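Local coordinates for protein bifunctional dTDP-4-dehydrorhamnose 3,5-epimerase/dTDP-4-dehydrorhamnose reductase (Arabidopsis thaliana, PDB 4QQR) that converts dTDP-4-keto-6-deoxy-glucose to dTDP-beta-L-rhamnose by epimerising C3' and C5' of the sugar and then reducing its 4-keto group with NADPH, at residues G26-L31 / P205-M210; Q35-T40 / M210-L215; S51-I56 / A98-E103; M168-D173 / E284-F289. One frame throughout, in Å; residues are numbered along the deposited sequence.

Interaction 1: residues G26-L31 / P205-M210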
loop_
_atom_site.group_PDB
_atom_site.type_symbol
_atom_site.label_atom_id
_atom_site.label_comp_id
_atom_site.label_asym_id
_atom_site.label_seq_id
_atom_site.Cartn_x
_atom_site.Cartn_y
_atom_site.Cartn_z
ATOM N N GLY A 26 13.759 21.596 2.338
ATOM C CA GLY A 26 14.347 22.914 2.462
ATOM C C GLY A 26 15.812 22.846 2.846
ATOM O O GLY A 26 16.634 23.571 2.282
ATOM N N LEU A 27 16.139 21.976 3.798
ATOM C CA LEU A 27 17.517 21.837 4.271
ATOM C C LEU A 27 18.431 21.307 3.184
ATOM O O LEU A 27 19.566 21.773 3.036
ATOM C CB LEU A 27 17.593 20.943 5.509
ATOM C CG LEU A 27 16.933 21.565 6.745
ATOM C CD1 LEU A 27 17.054 20.635 7.945
ATOM C CD2 LEU A 27 17.512 22.965 7.046
ATOM N N LEU A 28 17.917 20.338 2.428
ATOM C CA LEU A 28 18.639 19.749 1.304
ATOM C C LEU A 28 19.098 20.806 0.322
ATOM O O LEU A 28 20.274 20.827 -0.053
ATOM C CB LEU A 28 17.754 18.763 0.557
ATOM C CG LEU A 28 17.625 17.386 1.174
ATOM C CD1 LEU A 28 16.899 16.438 0.188
ATOM C CD2 LEU A 28 19.012 16.896 1.536
ATOM N N GLY A 29 18.155 21.663 -0.092
ATOM C CA GLY A 29 18.404 22.704 -1.075
ATOM C C GLY A 29 19.567 23.571 -0.642
ATOM O O GLY A 29 20.466 23.894 -1.436
ATOM N N LYS A 30 19.555 23.923 0.641
ATOM C CA LYS A 30 20.610 24.737 1.223
ATOM C C LYS A 30 21.959 24.023 1.213
ATOM O O LYS A 30 22.982 24.649 1.019
ATOM C CB LYS A 30 20.217 25.199 2.631
ATOM C CG LYS A 30 18.896 25.985 2.640
ATOM C CD LYS A 30 18.797 26.943 3.838
ATOM C CE LYS A 30 17.649 27.956 3.672
ATOM N NZ LYS A 30 16.287 27.349 3.844
ATOM N N LEU A 31 21.956 22.709 1.382
ATOM C CA LEU A 31 23.206 21.956 1.345
ATOM C C LEU A 31 23.823 21.898 -0.050
ATOM O O LEU A 31 25.040 21.997 -0.214
ATOM C CB LEU A 31 22.982 20.556 1.890
ATOM C CG LEU A 31 23.010 20.510 3.411
ATOM C CD1 LEU A 31 22.320 19.259 3.915
ATOM C CD2 LEU A 31 24.447 20.558 3.878
ATOM N N PRO A 205 23.784 15.634 5.339
ATOM C CA PRO A 205 24.931 15.566 4.423
ATOM C C PRO A 205 25.259 14.143 3.941
ATOM O O PRO A 205 25.479 13.945 2.746
ATOM C CB PRO A 205 26.069 16.149 5.265
ATOM C CG PRO A 205 25.366 17.130 6.137
ATOM C CD PRO A 205 24.063 16.496 6.502
ATOM N N ILE A 206 25.273 13.181 4.863
ATOM C CA ILE A 206 25.519 11.771 4.552
ATOM C C ILE A 206 24.558 11.235 3.495
ATOM O O ILE A 206 24.941 10.464 2.624
ATOM C CB ILE A 206 25.427 10.907 5.845
ATOM C CG1 ILE A 206 26.707 11.077 6.687
ATOM C CG2 ILE A 206 25.127 9.428 5.519
ATOM C CD1 ILE A 206 26.580 10.651 8.133
ATOM N N SER A 207 23.304 11.661 3.557
ATOM C CA SER A 207 22.337 11.217 2.563
ATOM C C SER A 207 22.699 11.724 1.170
ATOM O O SER A 207 22.494 11.005 0.190
ATOM C CB SER A 207 20.891 11.563 2.957
ATOM O OG SER A 207 20.607 12.932 2.795
ATOM N N ILE A 208 23.245 12.936 1.070
ATOM C CA ILE A 208 23.762 13.405 -0.223
ATOM C C ILE A 208 24.821 12.417 -0.734
ATOM O O ILE A 208 24.872 12.104 -1.933
ATOM C CB ILE A 208 24.401 14.834 -0.173
ATOM C CG1 ILE A 208 23.446 15.899 0.395
ATOM C CG2 ILE A 208 24.893 15.247 -1.538
ATOM C CD1 ILE A 208 22.078 15.919 -0.209
ATOM N N GLU A 209 25.649 11.921 0.187
ATOM C CA GLU A 209 26.762 11.023 -0.151
ATOM C C GLU A 209 26.291 9.634 -0.571
ATOM O O GLU A 209 26.952 8.967 -1.375
ATOM C CB GLU A 209 27.770 10.906 1.013
ATOM C CG GLU A 209 28.415 12.234 1.396
ATOM C CD GLU A 209 29.211 12.856 0.246
ATOM O OE1 GLU A 209 29.870 12.073 -0.497
ATOM O OE2 GLU A 209 29.164 14.113 0.085
ATOM N N MET A 210 25.155 9.206 -0.013
ATOM C CA MET A 210 24.575 7.894 -0.324
ATOM C C MET A 210 24.116 7.878 -1.760
ATOM O O MET A 210 24.360 6.912 -2.479
ATOM C CB MET A 210 23.417 7.571 0.616
ATOM C CG MET A 210 23.855 7.441 2.075
ATOM S SD MET A 210 22.538 6.916 3.187
ATOM C CE MET A 210 22.472 5.166 2.834
#
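Leu-31 and Pro-205, whose CA atoms lie 7.3 Å apart, mark the nearest backbone approach of helices 26-31 and 205-210, which cross at -72° with 10.8 Å between their axes. At that distance side chains do the bridging, and the contact is apolar. The branch ends of Leu-28 and Ile-208 meet as the two side chains slide past each other in opposite directions, CD2 of Leu-28 lying 3.7 Å from CD1 of Ile-208. The CA–CB bond of Leu-28 does not aim at the other helix; with CG lying beside the backbone N (chi1 -80°), its branched end still swings across. Leu-31 does point at its partner, and its side chain crosses the proline at about a right angle, CD1 of Leu-31 lying 4.2 Å from CD of Pro-205. Ser-207 lies at the margin of the patch; its OG is hydrogen-bonded to the hydroxyl of Tyr-111, a residue assigned to NADPH binding by similarity, and to O of Leu-204. This is helix-to-helix packing on one face of the Rossmann sheet: Leu-28 rests on Ile-17 and Phe-65, Ile-208 on Phe-15 and Phe-65, so helices 23-34 and 200-212 together cover strands 14-18 and 63-66.

Interaction 2: residues Q35-T40 / M210-L215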
loop_
_atom_site.group_PDB
_atom_site.type_symbol
_atom_site.label_atom_id
_atom_site.label_comp_id
_atom_site.label_asym_id
_atom_site.label_seq_id
_atom_site.Cartn_x
_atom_site.Cartn_y
_atom_site.Cartn_z
ATOM N N GLN A 35 27.405 23.256 -1.078
ATOM C CA GLN A 35 28.393 22.331 -1.659
ATOM C C GLN A 35 28.613 22.550 -3.153
ATOM O O GLN A 35 29.354 21.794 -3.786
ATOM C CB GLN A 35 27.971 20.872 -1.471
ATOM C CG GLN A 35 28.158 20.285 -0.094
ATOM C CD GLN A 35 27.949 18.768 -0.112
ATOM O OE1 GLN A 35 28.442 18.075 -1.008
ATOM N NE2 GLN A 35 27.198 18.253 0.860
ATOM N N GLY A 36 27.946 23.545 -3.728
ATOM C CA GLY A 36 28.069 23.795 -5.152
ATOM C C GLY A 36 27.446 22.728 -6.047
ATOM O O GLY A 36 27.938 22.475 -7.149
ATOM N N ILE A 37 26.363 22.104 -5.590
ATOM C CA ILE A 37 25.663 21.136 -6.418
ATOM C C ILE A 37 24.424 21.750 -7.075
ATOM O O ILE A 37 23.554 22.332 -6.405
ATOM C CB ILE A 37 25.219 19.892 -5.614
ATOM C CG1 ILE A 37 26.402 19.266 -4.877
ATOM C CG2 ILE A 37 24.519 18.867 -6.527
ATOM C CD1 ILE A 37 26.023 18.026 -4.088
ATOM N N THR A 38 24.337 21.599 -8.387
ATOM C CA THR A 38 23.149 22.015 -9.102
ATOM C C THR A 38 21.938 21.190 -8.649
ATOM O O THR A 38 21.940 19.959 -8.741
ATOM C CB THR A 38 23.357 21.858 -10.607
ATOM O OG1 THR A 38 24.440 22.707 -11.015
ATOM C CG2 THR A 38 22.085 22.202 -11.379
ATOM N N TYR A 39 20.913 21.866 -8.146
ATOM C CA TYR A 39 19.706 21.172 -7.723
ATOM C C TYR A 39 18.486 21.935 -8.191
ATOM O O TYR A 39 18.563 23.127 -8.438
ATOM C CB TYR A 39 19.661 21.072 -6.207
ATOM C CG TYR A 39 19.285 22.380 -5.557
ATOM C CD1 TYR A 39 20.207 23.417 -5.459
ATOM C CD2 TYR A 39 18.006 22.582 -5.046
ATOM C CE1 TYR A 39 19.864 24.628 -4.869
ATOM C CE2 TYR A 39 17.655 23.776 -4.455
ATOM C CZ TYR A 39 18.585 24.795 -4.372
ATOM O OH TYR A 39 18.243 25.985 -3.783
ATOM N N THR A 40 17.350 21.258 -8.283
ATOM C CA THR A 40 16.104 21.933 -8.635
ATOM C C THR A 40 14.963 21.305 -7.848
ATOM O O THR A 40 14.965 20.104 -7.613
ATOM C CB THR A 40 15.838 21.860 -10.153
ATOM O OG1 THR A 40 16.938 22.451 -10.858
ATOM C CG2 THR A 40 14.549 22.580 -10.533
ATOM N N MET A 210 25.155 9.206 -0.013
ATOM C CA MET A 210 24.575 7.894 -0.324
ATOM C C MET A 210 24.116 7.878 -1.760
ATOM O O MET A 210 24.360 6.912 -2.479
ATOM C CB MET A 210 23.417 7.571 0.616
ATOM C CG MET A 210 23.855 7.441 2.075
ATOM S SD MET A 210 22.538 6.916 3.187
ATOM C CE MET A 210 22.472 5.166 2.834
ATOM N N ALA A 211 23.466 8.971 -2.163
ATOM C CA ALA A 211 23.124 9.231 -3.559
ATOM C C ALA A 211 24.370 9.170 -4.446
ATOM O O ALA A 211 24.393 8.439 -5.438
ATOM C CB ALA A 211 22.441 10.578 -3.698
ATOM N N LYS A 212 25.402 9.930 -4.090
ATOM C CA LYS A 212 26.637 9.915 -4.861
ATOM C C LYS A 212 27.201 8.495 -5.030
ATOM O O LYS A 212 27.776 8.182 -6.065
ATOM C CB LYS A 212 27.675 10.850 -4.242
ATOM C CG LYS A 212 27.406 12.357 -4.456
ATOM C CD LYS A 212 28.372 13.206 -3.627
ATOM C CE LYS A 212 28.390 14.657 -4.087
ATOM N NZ LYS A 212 28.957 15.612 -3.054
ATOM N N ARG A 213 27.000 7.634 -4.032
ATOM C CA ARG A 213 27.522 6.274 -4.071
ATOM C C ARG A 213 26.529 5.298 -4.656
ATOM O O ARG A 213 26.746 4.092 -4.614
ATOM C CB ARG A 213 27.880 5.805 -2.675
ATOM C CG ARG A 213 28.945 6.626 -2.027
ATOM C CD ARG A 213 29.336 6.039 -0.680
ATOM N NE ARG A 213 30.110 6.993 0.100
ATOM C CZ ARG A 213 30.566 6.772 1.327
ATOM N NH1 ARG A 213 30.331 5.613 1.937
ATOM N NH2 ARG A 213 31.258 7.724 1.942
ATOM N N ASN A 214 25.431 5.826 -5.177
ATOM C CA ASN A 214 24.338 5.007 -5.699
ATOM C C ASN A 214 23.834 3.883 -4.756
ATOM O O ASN A 214 23.595 2.750 -5.187
ATOM C CB ASN A 214 24.729 4.457 -7.069
ATOM C CG ASN A 214 25.203 5.546 -8.016
ATOM O OD1 ASN A 214 24.530 6.564 -8.196
ATOM N ND2 ASN A 214 26.373 5.345 -8.610
ATOM N N LEU A 215 23.676 4.208 -3.472
ATOM C CA LEU A 215 23.192 3.234 -2.492
ATOM C C LEU A 215 21.710 2.917 -2.680
ATOM O O LEU A 215 20.947 3.754 -3.148
ATOM C CB LEU A 215 23.451 3.713 -1.060
ATOM C CG LEU A 215 24.927 3.844 -0.706
ATOM C CD1 LEU A 215 25.099 4.137 0.784
ATOM C CD2 LEU A 215 25.666 2.582 -1.111
#
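Lys-212 reaches from the end of helix 200-212 to Gln-35 and Ile-37, at the turn between helix 23-34 and strand 38-41. The closer-packed part is at Ile-37, whose CD1 approaches the lysine tip to tip, 3.9 Å from NZ and 4.1 Å from CE of Lys-212. Behind this meeting Ile-37 leans on Phe-15 and Cys-32, while Lys-212 lies against Phe-13. An almost fully extended chain carries the ammonium group this far, and its NZ makes a weak hydrogen bond of 3.2 Å to OE1 of Gln-35. A long, weak ion pair with Glu-209 gives the same nitrogen a second partner, which would probably keep positive charge favourable here. Both segments turn at Schellman motifs. Gly-36, at positive phi (69°), ends the first helix and lets the chain enter the edge strand of the Rossmann sheet, where Thr-38 and Thr-40 bond to the backbone of strand 14-18. Asn-214 is the C-prime residue of the second, with Leu-215 N bonded to Met-210 O at 3.0 Å. The solvent side is looser: Gln-35 is exposed, its side chain held across the contact by that one weak bond, and the two segments bury only 82 Å² between them. Beyond the lysine, Arg-213 turns to a salt bridge with Glu-275.

Interaction 3: residues S51-I56 / A98-E103; sequences SIVADI and ADICRE
Ile-100 is the bump of this contact, and the hollow that receives it is formed by Ile-52, Val-53 and Ile-56 on one flank of helix 51-56. Its CD1 forms the leading end, entering between Val-53 and Ile-52: it lies 3.7 Å from CG2 of Val-53 and 3.9 Å from CB of Ile-52. The extended branch (chi2 171°) carries that methyl clear of its own helix, while CG2, the shorter branch, lies 4.2 Å from CG1 of Ile-56. Val-53 meets the isoleucine at about a right angle and forms one wall. Ile-52 starts out facing helix 98-103, but its end turns off, leaving its CB as the touching surface. With the axes 10.4 Å apart and crossing at -39°, Ile-100 alone touches all three residues of the other helix. Toward the sheet, Ile-56 reaches Leu-16 and Val-64, and Cys-101 also touches Val-64. Asp-99 ties the helices by a salt bridge to Arg-49 and forms another with Arg-88 of the second subunit, so helix 80-103 also faces the dimer partner. Two neighbouring helices of successive beta-alpha-beta units, laid side by side on one face of a parallel sheet, are characteristic of the Rossmann fold.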
loop_
_atom_site.group_PDB
_atom_site.type_symbol
_atom_site.label_atom_id
_atom_site.label_comp_id
_atom_site.label_asym_id
_atom_site.label_seq_id
_atom_site.Cartn_x
_atom_site.Cartn_y
_atom_site.Cartn_z
ATOM N N SER A 51 3.292 14.992 -14.937
ATOM C CA SER A 51 3.880 16.115 -14.195
ATOM C C SER A 51 5.326 15.830 -13.748
ATOM O O SER A 51 6.210 16.695 -13.859
ATOM C CB SER A 51 3.024 16.478 -12.978
ATOM O OG SER A 51 1.649 16.575 -13.318
ATOM N N ILE A 52 5.550 14.616 -13.242
ATOM C CA ILE A 52 6.871 14.155 -12.826
ATOM C C ILE A 52 7.753 13.821 -14.032
ATOM O O ILE A 52 8.944 14.189 -14.058
ATOM C CB ILE A 52 6.766 12.901 -11.934
ATOM C CG1 ILE A 52 5.667 13.077 -10.890
ATOM C CG2 ILE A 52 8.106 12.591 -11.281
ATOM C CD1 ILE A 52 5.895 14.242 -9.997
ATOM N N VAL A 53 7.175 13.133 -15.023
ATOM C CA VAL A 53 7.891 12.819 -16.263
ATOM C C VAL A 53 8.459 14.094 -16.896
ATOM O O VAL A 53 9.568 14.090 -17.438
ATOM C CB VAL A 53 7.006 12.052 -17.298
ATOM C CG1 VAL A 53 7.814 11.673 -18.539
ATOM C CG2 VAL A 53 6.420 10.792 -16.687
ATOM N N ALA A 54 7.708 15.186 -16.794
ATOM C CA ALA A 54 8.123 16.475 -17.341
ATOM C C ALA A 54 9.352 17.042 -16.616
ATOM O O ALA A 54 10.328 17.477 -17.248
ATOM C CB ALA A 54 6.970 17.455 -17.286
ATOM N N ASP A 55 9.284 17.035 -15.288
ATOM C CA ASP A 55 10.406 17.420 -14.450
ATOM C C ASP A 55 11.690 16.673 -14.811
ATOM O O ASP A 55 12.744 17.293 -14.903
ATOM C CB ASP A 55 10.083 17.172 -12.971
ATOM C CG ASP A 55 8.981 18.063 -12.448
ATOM O OD1 ASP A 55 8.283 18.690 -13.270
ATOM O OD2 ASP A 55 8.812 18.132 -11.209
ATOM N N ILE A 56 11.611 15.355 -14.999
ATOM C CA ILE A 56 12.826 14.583 -15.263
ATOM C C ILE A 56 13.451 14.997 -16.592
ATOM O O ILE A 56 14.673 15.072 -16.725
ATOM C CB ILE A 56 12.589 13.060 -15.279
ATOM C CG1 ILE A 56 11.837 12.599 -14.022
ATOM C CG2 ILE A 56 13.908 12.316 -15.467
ATOM C CD1 ILE A 56 12.655 12.515 -12.798
ATOM N N ALA A 98 8.833 6.487 -7.723
ATOM C CA ALA A 98 9.791 5.376 -7.747
ATOM C C ALA A 98 9.818 4.679 -9.105
ATOM O O ALA A 98 10.864 4.275 -9.589
ATOM C CB ALA A 98 9.450 4.379 -6.664
ATOM N N ASP A 99 8.642 4.553 -9.700
ATOM C CA ASP A 99 8.432 3.838 -10.948
ATOM C C ASP A 99 9.152 4.521 -12.092
ATOM O O ASP A 99 9.941 3.911 -12.813
ATOM C CB ASP A 99 6.929 3.799 -11.247
ATOM C CG ASP A 99 6.582 2.796 -12.312
ATOM O OD1 ASP A 99 6.456 3.190 -13.486
ATOM O OD2 ASP A 99 6.436 1.609 -11.964
ATOM N N ILE A 100 8.838 5.803 -12.245
ATOM C CA ILE A 100 9.424 6.654 -13.261
ATOM C C ILE A 100 10.956 6.720 -13.119
ATOM O O ILE A 100 11.684 6.643 -14.117
ATOM C CB ILE A 100 8.771 8.057 -13.208
ATOM C CG1 ILE A 100 7.289 7.965 -13.592
ATOM C CG2 ILE A 100 9.504 9.053 -14.103
ATOM C CD1 ILE A 100 6.509 9.250 -13.358
ATOM N N CYS A 101 11.448 6.838 -11.885
ATOM C CA CYS A 101 12.884 6.825 -11.668
ATOM C C CYS A 101 13.489 5.463 -12.061
ATOM O O CYS A 101 14.566 5.401 -12.662
ATOM C CB CYS A 101 13.232 7.184 -10.222
ATOM S SG CYS A 101 12.834 8.886 -9.721
ATOM N N ARG A 102 12.795 4.379 -11.730
ATOM C CA ARG A 102 13.304 3.053 -12.031
ATOM C C ARG A 102 13.403 2.849 -13.540
ATOM O O ARG A 102 14.449 2.441 -14.047
ATOM C CB ARG A 102 12.421 1.979 -11.400
ATOM C CG ARG A 102 12.960 0.594 -11.610
ATOM C CD ARG A 102 11.945 -0.449 -11.220
ATOM N NE ARG A 102 12.331 -1.772 -11.708
ATOM C CZ ARG A 102 11.923 -2.286 -12.862
ATOM N NH1 ARG A 102 11.105 -1.598 -13.644
ATOM N NH2 ARG A 102 12.326 -3.491 -13.226
ATOM N N GLU A 103 12.316 3.154 -14.251
ATOM C CA GLU A 103 12.330 3.121 -15.702
ATOM C C GLU A 103 13.515 3.912 -16.273
ATOM O O GLU A 103 14.178 3.451 -17.206
ATOM C CB GLU A 103 11.012 3.650 -16.266
ATOM C CG GLU A 103 10.670 3.119 -17.684
ATOM C CD GLU A 103 11.101 4.062 -18.827
ATOM O OE1 GLU A 103 11.451 5.243 -18.548
ATOM O OE2 GLU A 103 11.081 3.618 -20.010
#

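Interaction 4: residues M168-D173 / E284-F289; sequences MPISSD and ESLIKF
An ST turn at Ser-171, in the loop that follows strand 161-166, leads past helix 284-289 and sets Ser-172 beside Phe-289. Its defining bond runs from the backbone N of Asp-173 to OG of Ser-171, 2.9 Å long and nearly straight at 169°. The CA–CB bond of Ser-171 points away from the helix and that of Ser-172 toward it; CB of Ser-172 lies 3.3 Å from the carbonyl O of Phe-289. A wider pi-type turn at 286-289 belongs to the same part of the helix. The ring of Phe-289 leads off from the loop, with CG of Lys-288 over the rim of one face. Further back along the loop the contact becomes apolar: CD1 of Ile-170 meets CD2 of Leu-286 at 4.2 Å. The CA–CB bond of Leu-286 runs past the loop, and a chi1 of -79°, which sets CG opposite the carbonyl carbon, brings the branched end back to it. Other parts of the chain hold the loop: N of Ser-172 is hydrogen-bonded to Asp-201 and O of Ser-172 to Asn-294. Ile-170 packs on Phe-180 and Ile-181 of helix 180-186 and Ser-171 on Trp-23 of helix 23-34, while Phe-289 touches Glu-202 of helix 200-212.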
loop_
_atom_site.group_PDB
_atom_site.type_symbol
_atom_site.label_atom_id
_atom_site.label_comp_id
_atom_site.label_asym_id
_atom_site.label_seq_id
_atom_site.Cartn_x
_atom_site.Cartn_y
_atom_site.Cartn_z
ATOM N N MET A 168 12.392 10.964 14.879
ATOM C CA MET A 168 12.430 12.208 15.663
ATOM C C MET A 168 13.477 13.221 15.211
ATOM O O MET A 168 14.395 13.525 15.978
ATOM C CB MET A 168 12.672 11.886 17.143
ATOM C CG MET A 168 11.505 11.188 17.827
ATOM S SD MET A 168 12.055 9.938 19.011
ATOM C CE MET A 168 10.696 9.974 20.177
ATOM N N PRO A 169 13.350 13.750 13.977
ATOM C CA PRO A 169 14.433 14.576 13.405
ATOM C C PRO A 169 14.776 15.789 14.272
ATOM O O PRO A 169 13.875 16.375 14.888
ATOM C CB PRO A 169 13.876 15.008 12.049
ATOM C CG PRO A 169 12.384 14.820 12.155
ATOM C CD PRO A 169 12.153 13.710 13.121
ATOM N N ILE A 170 16.065 16.138 14.314
ATOM C CA ILE A 170 16.612 17.186 15.203
ATOM C C ILE A 170 17.609 18.096 14.483
ATOM O O ILE A 170 18.400 17.643 13.662
ATOM C CB ILE A 170 17.320 16.543 16.421
ATOM C CG1 ILE A 170 16.324 16.278 17.551
ATOM C CG2 ILE A 170 18.483 17.394 16.920
ATOM C CD1 ILE A 170 16.897 15.430 18.659
ATOM N N SER A 171 17.579 19.381 14.801
ATOM C CA SER A 171 18.391 20.358 14.089
ATOM C C SER A 171 19.150 21.270 15.050
ATOM O O SER A 171 18.792 21.384 16.224
ATOM C CB SER A 171 17.489 21.204 13.189
ATOM O OG SER A 171 18.187 22.276 12.602
ATOM N N SER A 172 20.192 21.920 14.537
ATOM C CA SER A 172 20.881 22.974 15.263
ATOM C C SER A 172 19.998 24.234 15.350
ATOM O O SER A 172 20.269 25.138 16.127
ATOM C CB SER A 172 22.201 23.308 14.575
ATOM O OG SER A 172 21.953 23.947 13.339
ATOM N N ASP A 173 18.939 24.280 14.550
ATOM C CA ASP A 173 17.999 25.397 14.559
ATOM C C ASP A 173 16.922 25.144 15.619
ATOM O O ASP A 173 15.915 24.480 15.357
ATOM C CB ASP A 173 17.362 25.540 13.170
ATOM C CG ASP A 173 16.604 26.848 12.985
ATOM O OD1 ASP A 173 17.095 27.716 12.226
ATOM O OD2 ASP A 173 15.511 27.001 13.574
ATOM N N GLU A 284 27.155 12.305 21.447
ATOM C CA GLU A 284 28.262 13.107 20.937
ATOM C C GLU A 284 27.810 13.968 19.757
ATOM O O GLU A 284 28.262 15.107 19.610
ATOM C CB GLU A 284 29.519 12.268 20.611
ATOM C CG GLU A 284 29.275 10.918 19.912
ATOM C CD GLU A 284 30.532 10.347 19.207
ATOM O OE1 GLU A 284 31.663 10.739 19.588
ATOM O OE2 GLU A 284 30.388 9.512 18.269
ATOM N N SER A 285 26.896 13.438 18.942
ATOM C CA SER A 285 26.393 14.166 17.774
ATOM C C SER A 285 25.512 15.332 18.204
ATOM O O SER A 285 25.589 16.421 17.630
ATOM C CB SER A 285 25.625 13.229 16.838
ATOM O OG SER A 285 25.216 13.882 15.651
ATOM N N LEU A 286 24.673 15.094 19.209
ATOM C CA LEU A 286 23.929 16.168 19.868
ATOM C C LEU A 286 24.853 17.277 20.389
ATOM O O LEU A 286 24.624 18.454 20.095
ATOM C CB LEU A 286 23.078 15.617 21.016
ATOM C CG LEU A 286 21.770 14.934 20.631
ATOM C CD1 LEU A 286 21.263 14.084 21.766
ATOM C CD2 LEU A 286 20.747 15.982 20.252
ATOM N N ILE A 287 25.882 16.908 21.156
ATOM C CA ILE A 287 26.824 17.894 21.690
ATOM C C ILE A 287 27.480 18.727 20.593
ATOM O O ILE A 287 27.480 19.957 20.642
ATOM C CB ILE A 287 27.953 17.245 22.555
ATOM C CG1 ILE A 287 27.400 16.731 23.888
ATOM C CG2 ILE A 287 29.073 18.237 22.798
ATOM C CD1 ILE A 287 26.436 17.697 24.561
ATOM N N LYS A 288 28.026 18.038 19.599
ATOM C CA LYS A 288 28.853 18.665 18.586
ATOM C C LYS A 288 28.056 19.471 17.563
ATOM O O LYS A 288 28.504 20.531 17.115
ATOM C CB LYS A 288 29.704 17.608 17.881
ATOM C CG LYS A 288 30.288 18.080 16.569
ATOM C CD LYS A 288 31.036 16.979 15.850
ATOM C CE LYS A 288 31.815 17.554 14.670
ATOM N NZ LYS A 288 32.684 18.704 15.109
ATOM N N PHE A 289 26.875 18.986 17.199
ATOM C CA PHE A 289 26.131 19.606 16.106
ATOM C C PHE A 289 25.026 20.511 16.583
ATOM O O PHE A 289 24.621 21.433 15.865
ATOM C CB PHE A 289 25.528 18.552 15.176
ATOM C CG PHE A 289 26.539 17.816 14.361
ATOM C CD1 PHE A 289 27.003 18.355 13.168
ATOM C CD2 PHE A 289 27.027 16.589 14.783
ATOM C CE1 PHE A 289 27.933 17.678 12.414
ATOM C CE2 PHE A 289 27.955 15.905 14.033
ATOM C CZ PHE A 289 28.412 16.441 12.850
#

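Interactions 1 and 2 form one continuous region with centres 8 Å apart: they share Met-210, and CG2 of Ile-208 lies 3.9 Å from CD1 of Ile-37. Interaction 3 packs against the other face of the sheet, its nearest atoms about 7 Å from interaction 2 and its centre about 21 Å from that of interaction 1; it lies away from the NADPH and zinc sites. Interaction 4 is at the far end, its centre about 34 Å from that of interaction 3. Interactions 1 and 4 approach cofactor residues assigned by similarity: the Ser-207 side chain is about 3 Å from that of Tyr-111, and the side chain of Ile-170 about 6 Å from that of Trp-23 and 10 Å from a zinc ion.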